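Local coordinates for sialidase B (Streptococcus pneumoniae serotype 4, PDB 4XJW), which cleaves terminal sialic acid residues from alpha-(2->3)-, alpha-(2->6)- and alpha-(2->8)-linked oligosaccharides, glycoproteins and glycolipids, acting as an intramolecular trans-sialidase, at residues G228-I239 with K277-I288; R344-V353 with E356-I366. The protein carries 1 engineered substitution. All blocks are in the same frame, centred on the assembly; numbering follows the deposited sequence.

Interaction 1 (G228-I239 with K277-I288); sequences GGTHDSKSKINI and KNSQISGSASFI
The imidazole of His231 meets the turn at Lys277-Ser279 with its edge: Lys277 O lies in the ring plane and Ser279 O close to it. NE2 reaches Lys277 O at 3.0 Å in a weak, bent bond, and Lys277 O also accepts from His642. Gln280 CB approaches the same ring obliquely. The other ring, Phe287, has Ile237 O at its edge, while Ile239 CG1 comes at it obliquely and packs on Phe287 CB at 3.6 Å.

Gln280 crosses Lys234 at about a right angle. Its extended chain, CG anti to the backbone N (chi1 -176°), carries the amide to the loop backbone, where NE2 makes weak bonds to Asp232 O and, at 2.8 Å, to Lys234 O; a water also accepts from NE2 and donates to Ser233 O, so three acceptors share the two amide hydrogens. The Lys234 chain, extended beyond CG, runs past this amide, and its NZ bonds weakly to Ser282 OG at 2.9 Å. A cis peptide joins Ser233 to Lys234.

The two segments belong to adjoining blades of the sialidase beta-propeller: strand 237-244 lies in a four-stranded antiparallel sheet, strand 286-294 in the next sheet along the chain. Asp232, the proton acceptor by similarity, sits on the loop entering the first of these strands; OD1 pairs with Arg226, and its CB rests on Ile288 CD1. Beside it, Ser233 OG and Ser286 OG share a hydrogen bond of 2.7 Å.

Where the strands meet, at 57° over their short segments, Phe287 N donates to Ile237 O at 3.0 Å, nearly straight (172°). Between the loops, one water bridges Gly228 O, Ser235 OG and Ile281 N.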
loop_
_atom_site.group_PDB
_atom_site.type_symbol
_atom_site.label_atom_id
_atom_site.label_comp_id
_atom_site.label_asym_id
_atom_site.label_seq_id
_atom_site.Cartn_x
_atom_site.Cartn_y
_atom_site.Cartn_z
ATOM N N GLY A 228 8.520 -5.628 -6.986
ATOM C CA GLY A 228 8.992 -6.927 -6.520
ATOM C C GLY A 228 8.174 -7.438 -5.349
ATOM O O GLY A 228 8.688 -7.647 -4.237
ATOM N N GLY A 229 6.885 -7.656 -5.589
ATOM C CA GLY A 229 5.975 -7.968 -4.503
ATOM C C GLY A 229 5.797 -6.743 -3.618
ATOM O O GLY A 229 6.137 -5.628 -4.018
ATOM N N THR A 230 5.295 -6.944 -2.405
ATOM C CA THR A 230 5.029 -5.835 -1.483
ATOM C C THR A 230 6.208 -5.462 -0.585
ATOM O O THR A 230 6.093 -4.538 0.221
ATOM C CB THR A 230 3.786 -6.101 -0.630
ATOM O OG1 THR A 230 3.896 -7.398 -0.023
ATOM C CG2 THR A 230 2.524 -6.037 -1.476
ATOM N N HIS A 231 7.338 -6.166 -0.729
ATOM C CA HIS A 231 8.502 -5.949 0.140
ATOM C C HIS A 231 8.994 -4.497 0.177
ATOM O O HIS A 231 9.020 -3.805 -0.854
ATOM C CB HIS A 231 9.691 -6.802 -0.306
ATOM C CG HIS A 231 9.458 -8.276 -0.249
ATOM N ND1 HIS A 231 8.941 -8.917 0.857
ATOM C CD2 HIS A 231 9.707 -9.247 -1.163
ATOM C CE1 HIS A 231 8.871 -10.216 0.621
ATOM N NE2 HIS A 231 9.335 -10.440 -0.599
ATOM N N ASP A 232 9.414 -4.046 1.357
ATOM C CA ASP A 232 10.149 -2.793 1.456
ATOM C C ASP A 232 11.478 -2.940 0.709
ATOM O O ASP A 232 11.909 -4.060 0.406
ATOM C CB ASP A 232 10.507 -2.444 2.907
ATOM C CG ASP A 232 9.304 -2.197 3.801
ATOM O OD1 ASP A 232 8.161 -2.175 3.321
ATOM O OD2 ASP A 232 9.531 -2.044 5.028
ATOM N N SER A 233 12.151 -1.824 0.463
ATOM C CA SER A 233 13.522 -1.835 -0.054
ATOM C C SER A 233 14.408 -2.755 0.805
ATOM O O SER A 233 14.185 -2.831 2.011
ATOM C CB SER A 233 14.088 -0.419 -0.043
ATOM O OG SER A 233 13.292 0.445 -0.836
ATOM N N LYS A 234 15.402 -3.451 0.231
ATOM C CA LYS A 234 15.792 -3.379 -1.177
ATOM C C LYS A 234 14.718 -3.983 -2.085
ATOM O O LYS A 234 14.131 -5.021 -1.776
ATOM C CB LYS A 234 17.123 -4.131 -1.372
ATOM C CG LYS A 234 17.058 -5.606 -0.974
ATOM C CD LYS A 234 18.417 -6.302 -1.007
ATOM C CE LYS A 234 18.260 -7.760 -0.582
ATOM N NZ LYS A 234 19.424 -8.622 -0.932
ATOM N N SER A 235 14.445 -3.301 -3.189
ATOM C CA SER A 235 13.496 -3.793 -4.178
ATOM C C SER A 235 13.571 -2.882 -5.396
ATOM O O SER A 235 14.477 -2.046 -5.499
ATOM C CB SER A 235 12.079 -3.761 -3.607
ATOM O OG SER A 235 11.188 -4.511 -4.410
ATOM N N LYS A 236 12.623 -3.035 -6.316
ATOM C CA LYS A 236 12.342 -1.970 -7.275
ATOM C C LYS A 236 11.032 -1.332 -6.846
ATOM O O LYS A 236 9.979 -1.993 -6.782
ATOM C CB LYS A 236 12.235 -2.447 -8.726
ATOM C CG LYS A 236 11.929 -1.261 -9.655
ATOM C CD LYS A 236 11.677 -1.660 -11.107
ATOM C CE LYS A 236 11.227 -0.431 -11.900
ATOM N NZ LYS A 236 12.222 0.687 -11.832
ATOM N N ILE A 237 11.114 -0.052 -6.509
ATOM C CA ILE A 237 9.941 0.729 -6.150
ATOM C C ILE A 237 10.086 2.124 -6.737
ATOM O O ILE A 237 11.170 2.706 -6.664
ATOM C CB ILE A 237 9.805 0.868 -4.616
ATOM C CG1 ILE A 237 9.810 -0.499 -3.931
ATOM C CG2 ILE A 237 8.558 1.698 -4.266
ATOM C CD1 ILE A 237 10.002 -0.425 -2.411
ATOM N N ASN A 238 9.003 2.645 -7.327
ATOM C CA ASN A 238 8.943 4.032 -7.798
ATOM C C ASN A 238 7.886 4.777 -6.984
ATOM O O ASN A 238 7.034 4.148 -6.373
ATOM C CB ASN A 238 8.539 4.082 -9.284
ATOM C CG ASN A 238 9.630 3.584 -10.235
ATOM O OD1 ASN A 238 10.820 3.709 -9.968
ATOM N ND2 ASN A 238 9.208 3.036 -11.374
ATOM N N ILE A 239 7.914 6.109 -7.001
ATOM C CA ILE A 239 6.828 6.903 -6.409
ATOM C C ILE A 239 5.899 7.370 -7.519
ATOM O O ILE A 239 6.344 7.993 -8.483
ATOM C CB ILE A 239 7.356 8.130 -5.647
ATOM C CG1 ILE A 239 8.411 7.735 -4.601
ATOM C CG2 ILE A 239 6.197 8.879 -4.997
ATOM C CD1 ILE A 239 7.940 6.679 -3.588
ATOM N N LYS A 277 8.169 -16.808 -1.167
ATOM C CA LYS A 277 7.573 -15.481 -0.901
ATOM C C LYS A 277 8.554 -14.410 -0.396
ATOM O O LYS A 277 8.304 -13.226 -0.576
ATOM C CB LYS A 277 6.340 -15.562 0.015
ATOM C CG LYS A 277 6.637 -15.859 1.472
ATOM C CD LYS A 277 5.366 -16.234 2.235
ATOM C CE LYS A 277 5.696 -16.546 3.699
ATOM N NZ LYS A 277 4.529 -17.056 4.467
ATOM N N ASN A 278 9.672 -14.797 0.215
ATOM C CA ASN A 278 10.687 -13.811 0.601
ATOM C C ASN A 278 11.673 -13.421 -0.496
ATOM O O ASN A 278 12.593 -12.613 -0.255
ATOM C CB ASN A 278 11.453 -14.254 1.851
ATOM C CG ASN A 278 10.619 -14.164 3.098
ATOM O OD1 ASN A 278 9.647 -13.408 3.156
ATOM N ND2 ASN A 278 10.994 -14.935 4.114
ATOM N N SER A 279 11.475 -13.969 -1.693
ATOM C CA SER A 279 12.244 -13.533 -2.850
ATOM C C SER A 279 12.145 -12.022 -2.959
ATOM O O SER A 279 11.053 -11.442 -2.819
ATOM C CB SER A 279 11.738 -14.169 -4.143
ATOM O OG SER A 279 11.916 -15.579 -4.107
ATOM N N GLN A 280 13.281 -11.387 -3.200
ATOM C CA GLN A 280 13.360 -9.940 -3.134
ATOM C C GLN A 280 14.330 -9.430 -4.187
ATOM O O GLN A 280 15.451 -9.914 -4.271
ATOM C CB GLN A 280 13.836 -9.555 -1.733
ATOM C CG GLN A 280 13.888 -8.083 -1.451
ATOM C CD GLN A 280 14.194 -7.792 0.007
ATOM O OE1 GLN A 280 14.844 -8.591 0.684
ATOM N NE2 GLN A 280 13.705 -6.656 0.507
ATOM N N ILE A 281 13.894 -8.471 -5.003
ATOM C CA ILE A 281 14.754 -7.886 -6.018
ATOM C C ILE A 281 15.922 -7.222 -5.304
ATOM O O ILE A 281 15.730 -6.351 -4.460
ATOM C CB ILE A 281 14.018 -6.844 -6.878
ATOM C CG1 ILE A 281 12.818 -7.473 -7.593
ATOM C CG2 ILE A 281 15.002 -6.215 -7.885
ATOM C CD1 ILE A 281 12.048 -6.512 -8.526
ATOM N N SER A 282 17.134 -7.651 -5.627
ATOM C CA SER A 282 18.280 -7.312 -4.796
ATOM C C SER A 282 19.347 -6.445 -5.449
ATOM O O SER A 282 20.312 -6.066 -4.788
ATOM C CB SER A 282 18.911 -8.584 -4.229
ATOM O OG SER A 282 18.006 -9.269 -3.389
ATOM N N GLY A 283 19.176 -6.116 -6.729
ATOM C CA GLY A 283 20.142 -5.283 -7.424
ATOM C C GLY A 283 19.610 -3.951 -7.936
ATOM O O GLY A 283 20.306 -3.254 -8.676
ATOM N N SER A 284 18.394 -3.592 -7.527
ATOM C CA SER A 284 17.723 -2.380 -8.010
ATOM C C SER A 284 17.792 -1.226 -7.036
ATOM O O SER A 284 17.730 -1.412 -5.818
ATOM C CB SER A 284 16.254 -2.675 -8.303
ATOM O OG SER A 284 15.583 -1.513 -8.777
ATOM N N ALA A 285 17.915 -0.018 -7.582
ATOM C CA ALA A 285 17.707 1.196 -6.792
ATOM C C ALA A 285 16.199 1.357 -6.564
ATOM O O ALA A 285 15.382 0.778 -7.289
ATOM C CB ALA A 285 18.293 2.400 -7.514
ATOM N N SER A 286 15.821 2.126 -5.549
ATOM C CA SER A 286 14.406 2.320 -5.272
ATOM C C SER A 286 14.141 3.623 -4.531
ATOM O O SER A 286 15.050 4.236 -3.967
ATOM C CB SER A 286 13.832 1.140 -4.484
ATOM O OG SER A 286 14.478 1.007 -3.215
ATOM N N PHE A 287 12.878 4.037 -4.553
ATOM C CA PHE A 287 12.395 5.099 -3.674
ATOM C C PHE A 287 11.395 4.466 -2.733
ATOM O O PHE A 287 10.784 3.458 -3.067
ATOM C CB PHE A 287 11.711 6.216 -4.460
ATOM C CG PHE A 287 12.591 6.853 -5.503
ATOM C CD1 PHE A 287 12.628 6.345 -6.801
ATOM C CD2 PHE A 287 13.363 7.968 -5.194
ATOM C CE1 PHE A 287 13.431 6.942 -7.771
ATOM C CE2 PHE A 287 14.179 8.565 -6.152
ATOM C CZ PHE A 287 14.212 8.041 -7.444
ATOM N N ILE A 288 11.222 5.034 -1.549
ATOM C CA ILE A 288 10.280 4.434 -0.610
ATOM C C ILE A 288 9.799 5.485 0.381
ATOM O O ILE A 288 10.587 6.321 0.801
ATOM C CB ILE A 288 10.913 3.194 0.077
ATOM C CG1 ILE A 288 9.970 2.596 1.134
ATOM C CG2 ILE A 288 12.294 3.547 0.667
ATOM C CD1 ILE A 288 10.381 1.192 1.582
HETATM O O HOH W 1 11.340 -7.315 -4.142
HETATM O O HOH W 2 14.181 -5.414 3.271
HETATM O O HOH W 3 16.617 -0.826 -3.289
HETATM O O HOH W 4 14.953 0.080 -11.047
#

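Interaction 2 (R344-V353 with E356-I366); sequences RYTVRENGVV and ETTNKPTNYTI
Arg348 approaches the carboxylate of Glu356 at a slant, its guanidinium plane 34° from that of the carboxylate. NH2 forms a salt bridge to the syn lone pair of OE2 at 2.9 Å, with the oxygen tilted out of the guanidinium plane, while NE bonds weakly to Thr346 OG1. The contact ties the end of strand 345-347 to the turn of the 352-355/360-366 hairpin, in a three-stranded antiparallel meander of a larger sheet.

Glu356 and Thr346 cross at about a right angle, with Thr346 OG1 donating to the same OE2; the modelled length of 2.5 Å is very short and doubtful. Glu356 bends at chi2 (-68°), which folds the carboxylate back over Thr346; its other oxygen, OE1, pairs with Lys325. Two cationic partners would be expected to favour the ionised carboxylate. Glu356 N donates to Arg344 O, anchoring the turn through its backbone as well.

Arg344 lies across Thr357, whose CG2 sits 3.3 Å above the centre of the guanidinium face; NH1 of this arginine is paired with Asp342. Against the Tyr345 ring, Thr362 CG2 comes in at the edge, 3.7 Å from CE2.

On the hairpin, the side chains of Val352 and Pro361 lie side by side and point the same way, touching through CG1 and CB. Val352 and Thr365 form a non-hydrogen-bonded pair, flanked by the bonds Ile366 N to Gly351 O and Val353 N to Tyr364 O. Val353 CG2 packs on Ile366 CG1 at 3.8 Å. Val353 O is gripped twice, by Thr362 N nearly along the C=O axis at 2.9 Å and by Thr362 OG1 at 2.8 Å; OG1 in turn accepts from Tyr364 N, closing an ST turn.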
loop_
_atom_site.group_PDB
_atom_site.type_symbol
_atom_site.label_atom_id
_atom_site.label_comp_id
_atom_site.label_asym_id
_atom_site.label_seq_id
_atom_site.Cartn_x
_atom_site.Cartn_y
_atom_site.Cartn_z
ATOM N N ARG A 344 36.982 8.076 -3.383
ATOM C CA ARG A 344 38.042 9.036 -3.674
ATOM C C ARG A 344 37.552 10.255 -4.457
ATOM O O ARG A 344 38.355 11.089 -4.894
ATOM C CB ARG A 344 39.197 8.330 -4.403
ATOM C CG ARG A 344 39.828 7.206 -3.575
ATOM C CD ARG A 344 40.817 6.346 -4.362
ATOM N NE ARG A 344 42.071 7.042 -4.651
ATOM C CZ ARG A 344 43.156 6.996 -3.880
ATOM N NH1 ARG A 344 43.152 6.290 -2.756
ATOM N NH2 ARG A 344 44.249 7.666 -4.230
ATOM N N TYR A 345 36.231 10.376 -4.601
ATOM C CA TYR A 345 35.637 11.440 -5.407
ATOM C C TYR A 345 34.473 12.152 -4.709
ATOM O O TYR A 345 33.824 11.592 -3.817
ATOM C CB TYR A 345 35.169 10.891 -6.758
ATOM C CG TYR A 345 36.272 10.244 -7.568
ATOM C CD1 TYR A 345 36.606 8.908 -7.379
ATOM C CD2 TYR A 345 36.980 10.974 -8.515
ATOM C CE1 TYR A 345 37.623 8.316 -8.108
ATOM C CE2 TYR A 345 37.990 10.392 -9.254
ATOM C CZ TYR A 345 38.307 9.063 -9.045
ATOM O OH TYR A 345 39.317 8.486 -9.785
ATOM N N THR A 346 34.233 13.395 -5.117
ATOM C CA THR A 346 33.059 14.150 -4.691
ATOM C C THR A 346 32.426 14.817 -5.898
ATOM O O THR A 346 33.090 15.062 -6.911
ATOM C CB THR A 346 33.394 15.247 -3.659
ATOM O OG1 THR A 346 34.470 16.064 -4.147
ATOM C CG2 THR A 346 33.776 14.639 -2.327
ATOM N N VAL A 347 31.129 15.091 -5.795
ATOM C CA VAL A 347 30.429 15.859 -6.812
ATOM C C VAL A 347 30.424 17.309 -6.346
ATOM O O VAL A 347 29.840 17.628 -5.311
ATOM C CB VAL A 347 28.978 15.386 -7.005
ATOM C CG1 VAL A 347 28.358 16.079 -8.186
ATOM C CG2 VAL A 347 28.921 13.884 -7.217
ATOM N N ARG A 348 31.083 18.183 -7.097
ATOM C CA ARG A 348 31.182 19.587 -6.710
ATOM C C ARG A 348 30.199 20.459 -7.474
ATOM O O ARG A 348 29.281 19.957 -8.122
ATOM C CB ARG A 348 32.594 20.102 -6.943
ATOM C CG ARG A 348 33.667 19.261 -6.295
ATOM C CD ARG A 348 33.733 19.462 -4.796
ATOM N NE ARG A 348 34.980 18.921 -4.266
ATOM C CZ ARG A 348 35.672 19.470 -3.276
ATOM N NH1 ARG A 348 35.234 20.578 -2.696
ATOM N NH2 ARG A 348 36.803 18.912 -2.867
ATOM N N GLU A 349 30.412 21.772 -7.394
ATOM C CA GLU A 349 29.590 22.739 -8.115
ATOM C C GLU A 349 29.576 22.435 -9.612
ATOM O O GLU A 349 30.575 21.972 -10.168
ATOM C CB GLU A 349 30.087 24.168 -7.868
ATOM C CG GLU A 349 29.773 24.718 -6.476
ATOM C CD GLU A 349 30.718 24.207 -5.397
ATOM O OE1 GLU A 349 31.744 23.577 -5.736
ATOM O OE2 GLU A 349 30.428 24.444 -4.205
ATOM N N ASN A 350 28.433 22.677 -10.246
ATOM C CA ASN A 350 28.239 22.406 -11.672
ATOM C C ASN A 350 28.357 20.929 -12.051
ATOM O O ASN A 350 28.485 20.591 -13.229
ATOM C CB ASN A 350 29.179 23.264 -12.531
ATOM C CG ASN A 350 28.834 24.737 -12.480
ATOM O OD1 ASN A 350 27.663 25.111 -12.493
ATOM N ND2 ASN A 350 29.855 25.583 -12.414
ATOM N N GLY A 351 28.318 20.058 -11.048
ATOM C CA GLY A 351 28.288 18.629 -11.282
ATOM C C GLY A 351 29.645 18.021 -11.573
ATOM O O GLY A 351 29.738 16.855 -11.951
ATOM N N VAL A 352 30.702 18.805 -11.392
ATOM C CA VAL A 352 32.058 18.323 -11.656
ATOM C C VAL A 352 32.488 17.249 -10.663
ATOM O O VAL A 352 32.474 17.463 -9.446
ATOM C CB VAL A 352 33.085 19.468 -11.645
ATOM C CG1 VAL A 352 34.499 18.924 -11.817
ATOM C CG2 VAL A 352 32.754 20.486 -12.731
ATOM N N VAL A 353 32.871 16.086 -11.190
ATOM C CA VAL A 353 33.399 15.014 -10.360
ATOM C C VAL A 353 34.859 15.305 -10.025
ATOM O O VAL A 353 35.708 15.371 -10.914
ATOM C CB VAL A 353 33.272 13.656 -11.066
ATOM C CG1 VAL A 353 33.790 12.544 -10.181
ATOM C CG2 VAL A 353 31.816 13.404 -11.466
ATOM N N GLU A 356 39.431 13.560 -4.876
ATOM C CA GLU A 356 39.775 14.105 -3.568
ATOM C C GLU A 356 41.246 13.894 -3.241
ATOM O O GLU A 356 41.852 14.685 -2.516
ATOM C CB GLU A 356 38.913 13.466 -2.472
ATOM C CG GLU A 356 37.436 13.850 -2.516
ATOM C CD GLU A 356 37.209 15.306 -2.175
ATOM O OE1 GLU A 356 37.570 15.715 -1.052
ATOM O OE2 GLU A 356 36.678 16.043 -3.029
ATOM N N THR A 357 41.817 12.818 -3.772
ATOM C CA THR A 357 43.189 12.455 -3.444
ATOM C C THR A 357 44.229 13.247 -4.246
ATOM O O THR A 357 45.383 13.353 -3.826
ATOM C CB THR A 357 43.423 10.932 -3.574
ATOM O OG1 THR A 357 43.323 10.532 -4.948
ATOM C CG2 THR A 357 42.393 10.165 -2.759
ATOM N N THR A 358 43.822 13.808 -5.386
ATOM C CA THR A 358 44.725 14.628 -6.201
ATOM C C THR A 358 44.310 16.091 -6.233
ATOM O O THR A 358 45.034 16.935 -6.768
ATOM C CB THR A 358 44.821 14.132 -7.662
ATOM O OG1 THR A 358 43.565 14.324 -8.332
ATOM C CG2 THR A 358 45.204 12.665 -7.709
ATOM N N ASN A 359 43.144 16.385 -5.667
ATOM C CA ASN A 359 42.614 17.742 -5.646
ATOM C C ASN A 359 42.555 18.366 -7.041
ATOM O O ASN A 359 42.902 19.532 -7.225
ATOM C CB ASN A 359 43.428 18.619 -4.692
ATOM C CG ASN A 359 43.668 17.948 -3.351
ATOM O OD1 ASN A 359 42.796 17.258 -2.828
ATOM N ND2 ASN A 359 44.861 18.139 -2.795
ATOM N N LYS A 360 42.118 17.571 -8.016
ATOM C CA LYS A 360 41.936 18.032 -9.386
ATOM C C LYS A 360 40.598 17.530 -9.910
ATOM O O LYS A 360 40.123 16.476 -9.487
ATOM C CB LYS A 360 43.041 17.493 -10.287
ATOM C CG LYS A 360 44.450 17.917 -9.913
ATOM C CD LYS A 360 45.454 17.031 -10.626
ATOM C CE LYS A 360 46.888 17.487 -10.412
ATOM N NZ LYS A 360 47.827 16.628 -11.192
ATOM N N PRO A 361 39.983 18.276 -10.837
ATOM C CA PRO A 361 38.740 17.799 -11.450
ATOM C C PRO A 361 38.990 16.719 -12.500
ATOM O O PRO A 361 40.041 16.704 -13.137
ATOM C CB PRO A 361 38.183 19.052 -12.118
ATOM C CG PRO A 361 39.383 19.881 -12.424
ATOM C CD PRO A 361 40.346 19.631 -11.294
ATOM N N THR A 362 38.021 15.824 -12.665
ATOM C CA THR A 362 38.088 14.780 -13.679
ATOM C C THR A 362 37.380 15.249 -14.937
ATOM O O THR A 362 36.912 16.381 -15.001
ATOM C CB THR A 362 37.383 13.502 -13.210
ATOM O OG1 THR A 362 35.967 13.729 -13.180
ATOM C CG2 THR A 362 37.854 13.097 -11.824
ATOM N N ASN A 363 37.284 14.370 -15.932
ATOM C CA ASN A 363 36.535 14.675 -17.147
ATOM C C ASN A 363 35.079 14.219 -17.021
ATOM O O ASN A 363 34.315 14.257 -17.987
ATOM C CB ASN A 363 37.199 14.016 -18.361
ATOM C CG ASN A 363 36.756 14.628 -19.683
ATOM O OD1 ASN A 363 36.491 15.825 -19.772
ATOM N ND2 ASN A 363 36.672 13.799 -20.718
ATOM N N TYR A 364 34.701 13.786 -15.822
ATOM C CA TYR A 364 33.337 13.326 -15.585
ATOM C C TYR A 364 32.498 14.377 -14.890
ATOM O O TYR A 364 32.985 15.095 -14.016
ATOM C CB TYR A 364 33.339 12.073 -14.722
ATOM C CG TYR A 364 34.042 10.898 -15.345
ATOM C CD1 TYR A 364 33.407 10.117 -16.300
ATOM C CD2 TYR A 364 35.331 10.568 -14.967
ATOM C CE1 TYR A 364 34.042 9.035 -16.866
ATOM C CE2 TYR A 364 35.976 9.488 -15.519
ATOM C CZ TYR A 364 35.329 8.728 -16.471
ATOM O OH TYR A 364 35.971 7.656 -17.028
ATOM N N THR A 365 31.229 14.453 -15.275
ATOM C CA THR A 365 30.269 15.294 -14.579
ATOM C C THR A 365 28.993 14.512 -14.279
ATOM O O THR A 365 28.742 13.456 -14.864
ATOM C CB THR A 365 29.918 16.565 -15.382
ATOM O OG1 THR A 365 29.356 16.197 -16.647
ATOM C CG2 THR A 365 31.158 17.428 -15.610
ATOM N N ILE A 366 28.203 15.037 -13.347
ATOM C CA ILE A 366 26.903 14.474 -13.008
ATOM C C ILE A 366 25.840 15.503 -13.389
ATOM O O ILE A 366 25.957 16.668 -13.015
ATOM C CB ILE A 366 26.815 14.186 -11.497
ATOM C CG1 ILE A 366 27.993 13.320 -11.036
ATOM C CG2 ILE A 366 25.492 13.540 -11.140
ATOM C CD1 ILE A 366 28.054 11.942 -11.695
#

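Interaction 1 belongs to the catalytic core and interaction 2 to a peripheral sheet inserted between propeller strands 301-308 and 420-426. Their centres are 31 Å apart and their nearest atoms about 13 Å, so they do not touch. Interaction 1 lies about 13 Å from the centre of the chain and interaction 2 about 40 Å. The side chain of Asp232 is about 4 Å from that of Arg207, a substrate-binding residue by similarity, about 7 Å from that of Tyr615, the nucleophile by similarity, and about 4 Å from a bound dimethyl sulfoxide, probably from the crystallisation liquor. Interaction 2 is remote from the annotated sites.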